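Side-chain contacts in dihydroorotase (Campylobacter jejuni subsp. jejuni, PDB 3PNU), which probably catalyses the reversible, zinc-dependent cyclisation of N-carbamoyl-L-aspartate to dihydroorotate in pyrimidine biosynthesis: residues C68-E71 with D72-A75; L214-L218 with D219-G223. All coordinates share one frame; numbering follows the deposited sequence.

Contact 1: C68-E71 with D72-A75; sequences CNLE and DLKA
Asn69 and Asp72 meet at the start of helix 70-84, where Asn69 is the N-cap residue of a helix in the beta-alpha-beta unit running from strand 56-59 to strand 90-93. The cap proper is tight: Asn69 OD1 takes the N-H of Asp72 at 2.9 Å, the bond almost straight (169°) and lying close to the line of the amide C=O. A chi1 of 67° makes this possible, since it sets CG of Asn69 between its own backbone N and carbonyl carbon and turns OD1 forward to Asp72 N. Leu73 N bonds Asn69 O in the carbonyl plane, followed by Lys74 N to Leu70 O at 2.8 Å and Ala75 N to Glu71 O at 3.0 Å. On the inner flank Leu70 CD2 lies 4.4 Å from Leu73 CD2, and their neighbours are Ala108 of helix 102-108 for Leu70 and Leu95 and Ile112 for Leu73. The solvent side is looser. The exposed Glu71 and Lys74 reach across the turn chiefly through backbone atoms and CB. Asp72 OD2 meets the outer end of the Asn69 amide, between its O and N, the planes 54° apart; the ND2 to OD2 bond of 2.7 Å is bent and weak, and OD2 also stands 2.9 Å from Asn69 OD1, another acceptor. One water accepts from Cys68 N at 2.7 Å and lies 3.2 Å from Asp72 OD2, to which it can donate.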
loop_
_atom_site.group_PDB
_atom_site.type_symbol
_atom_site.label_atom_id
_atom_site.label_comp_id
_atom_site.label_asym_id
_atom_site.label_seq_id
_atom_site.Cartn_x
_atom_site.Cartn_y
_atom_site.Cartn_z
ATOM N N CYS A 68 15.814 24.004 14.909
ATOM C CA CYS A 68 15.001 25.219 15.044
ATOM C C CYS A 68 15.783 26.447 15.533
ATOM O O CYS A 68 15.176 27.441 15.941
ATOM C CB CYS A 68 13.791 24.958 15.956
ATOM S SG CYS A 68 12.553 23.776 15.281
ATOM N N ASN A 69 17.116 26.388 15.499
ATOM C CA ASN A 69 17.946 27.546 15.876
ATOM C C ASN A 69 19.305 27.483 15.184
ATOM O O ASN A 69 19.774 26.405 14.821
ATOM C CB ASN A 69 18.070 27.699 17.403
ATOM C CG ASN A 69 18.852 26.576 18.048
ATOM O OD1 ASN A 69 19.998 26.300 17.680
ATOM N ND2 ASN A 69 18.245 25.936 19.040
ATOM N N LEU A 70 19.929 28.647 15.005
ATOM C CA LEU A 70 21.213 28.754 14.281
ATOM C C LEU A 70 22.363 27.963 14.870
ATOM O O LEU A 70 23.159 27.366 14.131
ATOM C CB LEU A 70 21.615 30.216 14.154
ATOM C CG LEU A 70 20.667 31.061 13.296
ATOM C CD1 LEU A 70 20.980 32.555 13.402
ATOM C CD2 LEU A 70 20.708 30.588 11.848
ATOM N N GLU A 71 22.444 27.947 16.199
ATOM C CA GLU A 71 23.521 27.240 16.897
ATOM C C GLU A 71 23.562 25.777 16.512
ATOM O O GLU A 71 24.605 25.241 16.136
ATOM C CB GLU A 71 23.369 27.364 18.430
ATOM C CG GLU A 71 23.580 28.783 19.005
ATOM C CD GLU A 71 22.504 29.783 18.589
ATOM O OE1 GLU A 71 22.817 30.995 18.556
ATOM O OE2 GLU A 71 21.359 29.365 18.284
ATOM N N ASP A 72 22.407 25.134 16.610
ATOM C CA ASP A 72 22.301 23.714 16.306
ATOM C C ASP A 72 22.516 23.452 14.815
ATOM O O ASP A 72 23.098 22.431 14.440
ATOM C CB ASP A 72 20.954 23.195 16.795
ATOM C CG ASP A 72 20.752 23.430 18.290
ATOM O OD1 ASP A 72 21.759 23.433 19.037
ATOM O OD2 ASP A 72 19.593 23.613 18.724
ATOM N N LEU A 73 22.066 24.389 13.976
ATOM C CA LEU A 73 22.224 24.280 12.516
ATOM C C LEU A 73 23.712 24.320 12.179
ATOM O O LEU A 73 24.204 23.474 11.435
ATOM C CB LEU A 73 21.461 25.409 11.808
ATOM C CG LEU A 73 21.365 25.430 10.277
ATOM C CD1 LEU A 73 20.515 24.283 9.757
ATOM C CD2 LEU A 73 20.765 26.735 9.816
ATOM N N LYS A 74 24.429 25.301 12.738
ATOM C CA LYS A 74 25.887 25.404 12.528
ATOM C C LYS A 74 26.544 24.107 12.970
ATOM O O LYS A 74 27.362 23.531 12.251
ATOM C CB LYS A 74 26.504 26.560 13.338
ATOM C CG LYS A 74 28.049 26.714 13.150
ATOM C CD LYS A 74 28.728 27.590 14.250
ATOM C CE LYS A 74 28.230 29.051 14.294
ATOM N NZ LYS A 74 28.555 29.827 13.053
ATOM N N ALA A 75 26.170 23.657 14.163
ATOM C CA ALA A 75 26.702 22.430 14.732
ATOM C C ALA A 75 26.531 21.253 13.771
ATOM O O ALA A 75 27.481 20.523 13.505
ATOM C CB ALA A 75 26.017 22.141 16.074
HETATM O O HOH W 1 16.649 23.778 17.414
#

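Contact 2: L214-L218 with D219-G223; sequences LIITL and DDVIG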
loop_
_atom_site.group_PDB
_atom_site.type_symbol
_atom_site.label_atom_id
_atom_site.label_comp_id
_atom_site.label_asym_id
_atom_site.label_seq_id
_atom_site.Cartn_x
_atom_site.Cartn_y
_atom_site.Cartn_z
ATOM N N LEU A 214 9.560 8.878 -10.677
ATOM C CA LEU A 214 9.579 8.920 -12.139
ATOM C C LEU A 214 9.450 7.503 -12.684
ATOM O O LEU A 214 9.163 7.310 -13.860
ATOM C CB LEU A 214 10.893 9.492 -12.669
ATOM C CG LEU A 214 11.099 10.987 -12.508
ATOM C CD1 LEU A 214 12.562 11.338 -12.824
ATOM C CD2 LEU A 214 10.098 11.758 -13.374
ATOM N N ILE A 215 9.661 6.525 -11.801
ATOM C CA ILE A 215 9.710 5.130 -12.180
ATOM C C ILE A 215 8.552 4.243 -11.691
ATOM O O ILE A 215 7.954 3.531 -12.490
ATOM C CB ILE A 215 11.049 4.532 -11.672
ATOM C CG1 ILE A 215 12.234 5.287 -12.306
ATOM C CG2 ILE A 215 11.135 3.051 -11.997
ATOM C CD1 ILE A 215 13.628 4.891 -11.773
ATOM N N ILE A 216 8.232 4.307 -10.398
ATOM C CA ILE A 216 7.216 3.413 -9.820
ATOM C C ILE A 216 5.793 3.986 -9.687
ATOM O O ILE A 216 5.588 5.204 -9.748
ATOM C CB ILE A 216 7.661 2.925 -8.414
ATOM C CG1 ILE A 216 7.514 4.026 -7.369
ATOM C CG2 ILE A 216 9.102 2.397 -8.460
ATOM C CD1 ILE A 216 7.841 3.595 -5.977
ATOM N N THR A 217 4.827 3.080 -9.528
ATOM C CA THR A 217 3.428 3.423 -9.244
ATOM C C THR A 217 3.023 2.574 -8.043
ATOM O O THR A 217 3.790 1.723 -7.591
ATOM C CB THR A 217 2.445 3.111 -10.383
ATOM O OG1 THR A 217 2.234 1.694 -10.470
ATOM C CG2 THR A 217 2.921 3.677 -11.703
ATOM N N LEU A 218 1.813 2.793 -7.528
ATOM C CA LEU A 218 1.326 2.002 -6.393
ATOM C C LEU A 218 1.413 0.486 -6.674
ATOM O O LEU A 218 1.656 -0.296 -5.765
ATOM C CB LEU A 218 -0.124 2.381 -6.048
ATOM C CG LEU A 218 -0.676 1.786 -4.747
ATOM C CD1 LEU A 218 0.139 2.283 -3.548
ATOM C CD2 LEU A 218 -2.158 2.117 -4.566
ATOM N N ASP A 219 1.197 0.081 -7.917
ATOM C CA ASP A 219 1.275 -1.345 -8.290
ATOM C C ASP A 219 2.610 -2.009 -7.906
ATOM O O ASP A 219 2.623 -3.175 -7.522
ATOM C CB ASP A 219 1.006 -1.541 -9.787
ATOM C CG ASP A 219 -0.464 -1.438 -10.148
ATOM O OD1 ASP A 219 -1.323 -1.499 -9.249
ATOM O OD2 ASP A 219 -0.771 -1.314 -11.346
ATOM N N ASP A 220 3.711 -1.265 -7.982
ATOM C CA ASP A 220 5.031 -1.788 -7.635
ATOM C C ASP A 220 5.143 -1.975 -6.158
ATOM O O ASP A 220 5.868 -2.850 -5.698
ATOM C CB ASP A 220 6.131 -0.829 -8.106
ATOM C CG ASP A 220 6.135 -0.657 -9.605
ATOM O OD1 ASP A 220 6.232 -1.677 -10.305
ATOM O OD2 ASP A 220 6.045 0.486 -10.093
ATOM N N VAL A 221 4.419 -1.156 -5.403
ATOM C CA VAL A 221 4.467 -1.231 -3.962
ATOM C C VAL A 221 3.531 -2.298 -3.393
ATOM O O VAL A 221 3.902 -2.989 -2.451
ATOM C CB VAL A 221 4.112 0.136 -3.306
ATOM C CG1 VAL A 221 4.269 0.058 -1.786
ATOM C CG2 VAL A 221 4.985 1.241 -3.845
ATOM N N ILE A 222 2.317 -2.423 -3.925
ATOM C CA ILE A 222 1.366 -3.407 -3.390
ATOM C C ILE A 222 0.537 -4.168 -4.412
ATOM O O ILE A 222 -0.377 -4.860 -4.036
ATOM C CB ILE A 222 0.367 -2.786 -2.364
ATOM C CG1 ILE A 222 -0.446 -1.663 -3.001
ATOM C CG2 ILE A 222 1.073 -2.304 -1.110
ATOM C CD1 ILE A 222 -1.447 -1.058 -2.089
ATOM N N GLY A 223 0.860 -4.067 -5.691
ATOM C CA GLY A 223 0.103 -4.770 -6.728
ATOM C C GLY A 223 0.318 -6.270 -6.692
ATOM O O GLY A 223 -0.621 -7.034 -6.866
HETATM O O HOH W 2 8.428 0.412 -11.999
#
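Thr217 and Asp220 close a capping box in which the threonine hydroxyl does not take the N-H of its box partner: Thr217 OG1 accepts instead from Asp219 N, one residue earlier, in a weak bond of 3.2 Å. The N-H of Asp220 goes to Thr217 O at 3.0 Å, arriving well above the carbonyl plane. The return bond is firmer. Asp220 OD2 receives Thr217 N at 2.9 Å and 161°, on the anti side of the carboxylate, and a water that also donates to Ile215 O gives the same oxygen a second bond. Asp220 CG stands beside its own backbone N (chi1 -62°), which brings OD2 back to 3.4 Å from Ile216 CB. The turn beyond is irregular, with a wider pi-type stretch at 219-223. Leu218 O serves two N-H groups, Ile222 N in a nearly straight-on bond of 2.9 Å and Val221 N in a weak one. The Leu218 and Ile222 side chains cross, CG to CG1 at 3.9 Å. Asp219 has its polar partners beyond the turn: OD2 bonds Tyr239 OH, and OD1 bonds Val162 N of the second subunit. The short helix 218-223, reached by a loop from strand 205-209 of the parallel sheet, has Tyr239 of helix 239-250 against its N-cap Thr217, while Phe161 and Phe231 of the second subunit pack on Leu218 and Ile222.

Both contacts are N-terminal helix caps, yet they belong to distant parts of the TIM barrel: their centres are 38 Å apart, their nearest atoms about 27 Å, and they lie on opposite sides of the chain's centre. Neither touches the zinc site. In contact 1 the side chain of Leu73 is about 11 Å from those of Leu37 and Asn62, both predicted to bind substrate. In contact 2 the side chain of Ile216 is about 11 Å from that of the zinc ligand Asp261. The settings differ as well: contact 1 is at the surface, where no other chain touches it, whereas contact 2 is buried and helps form the dimer interface.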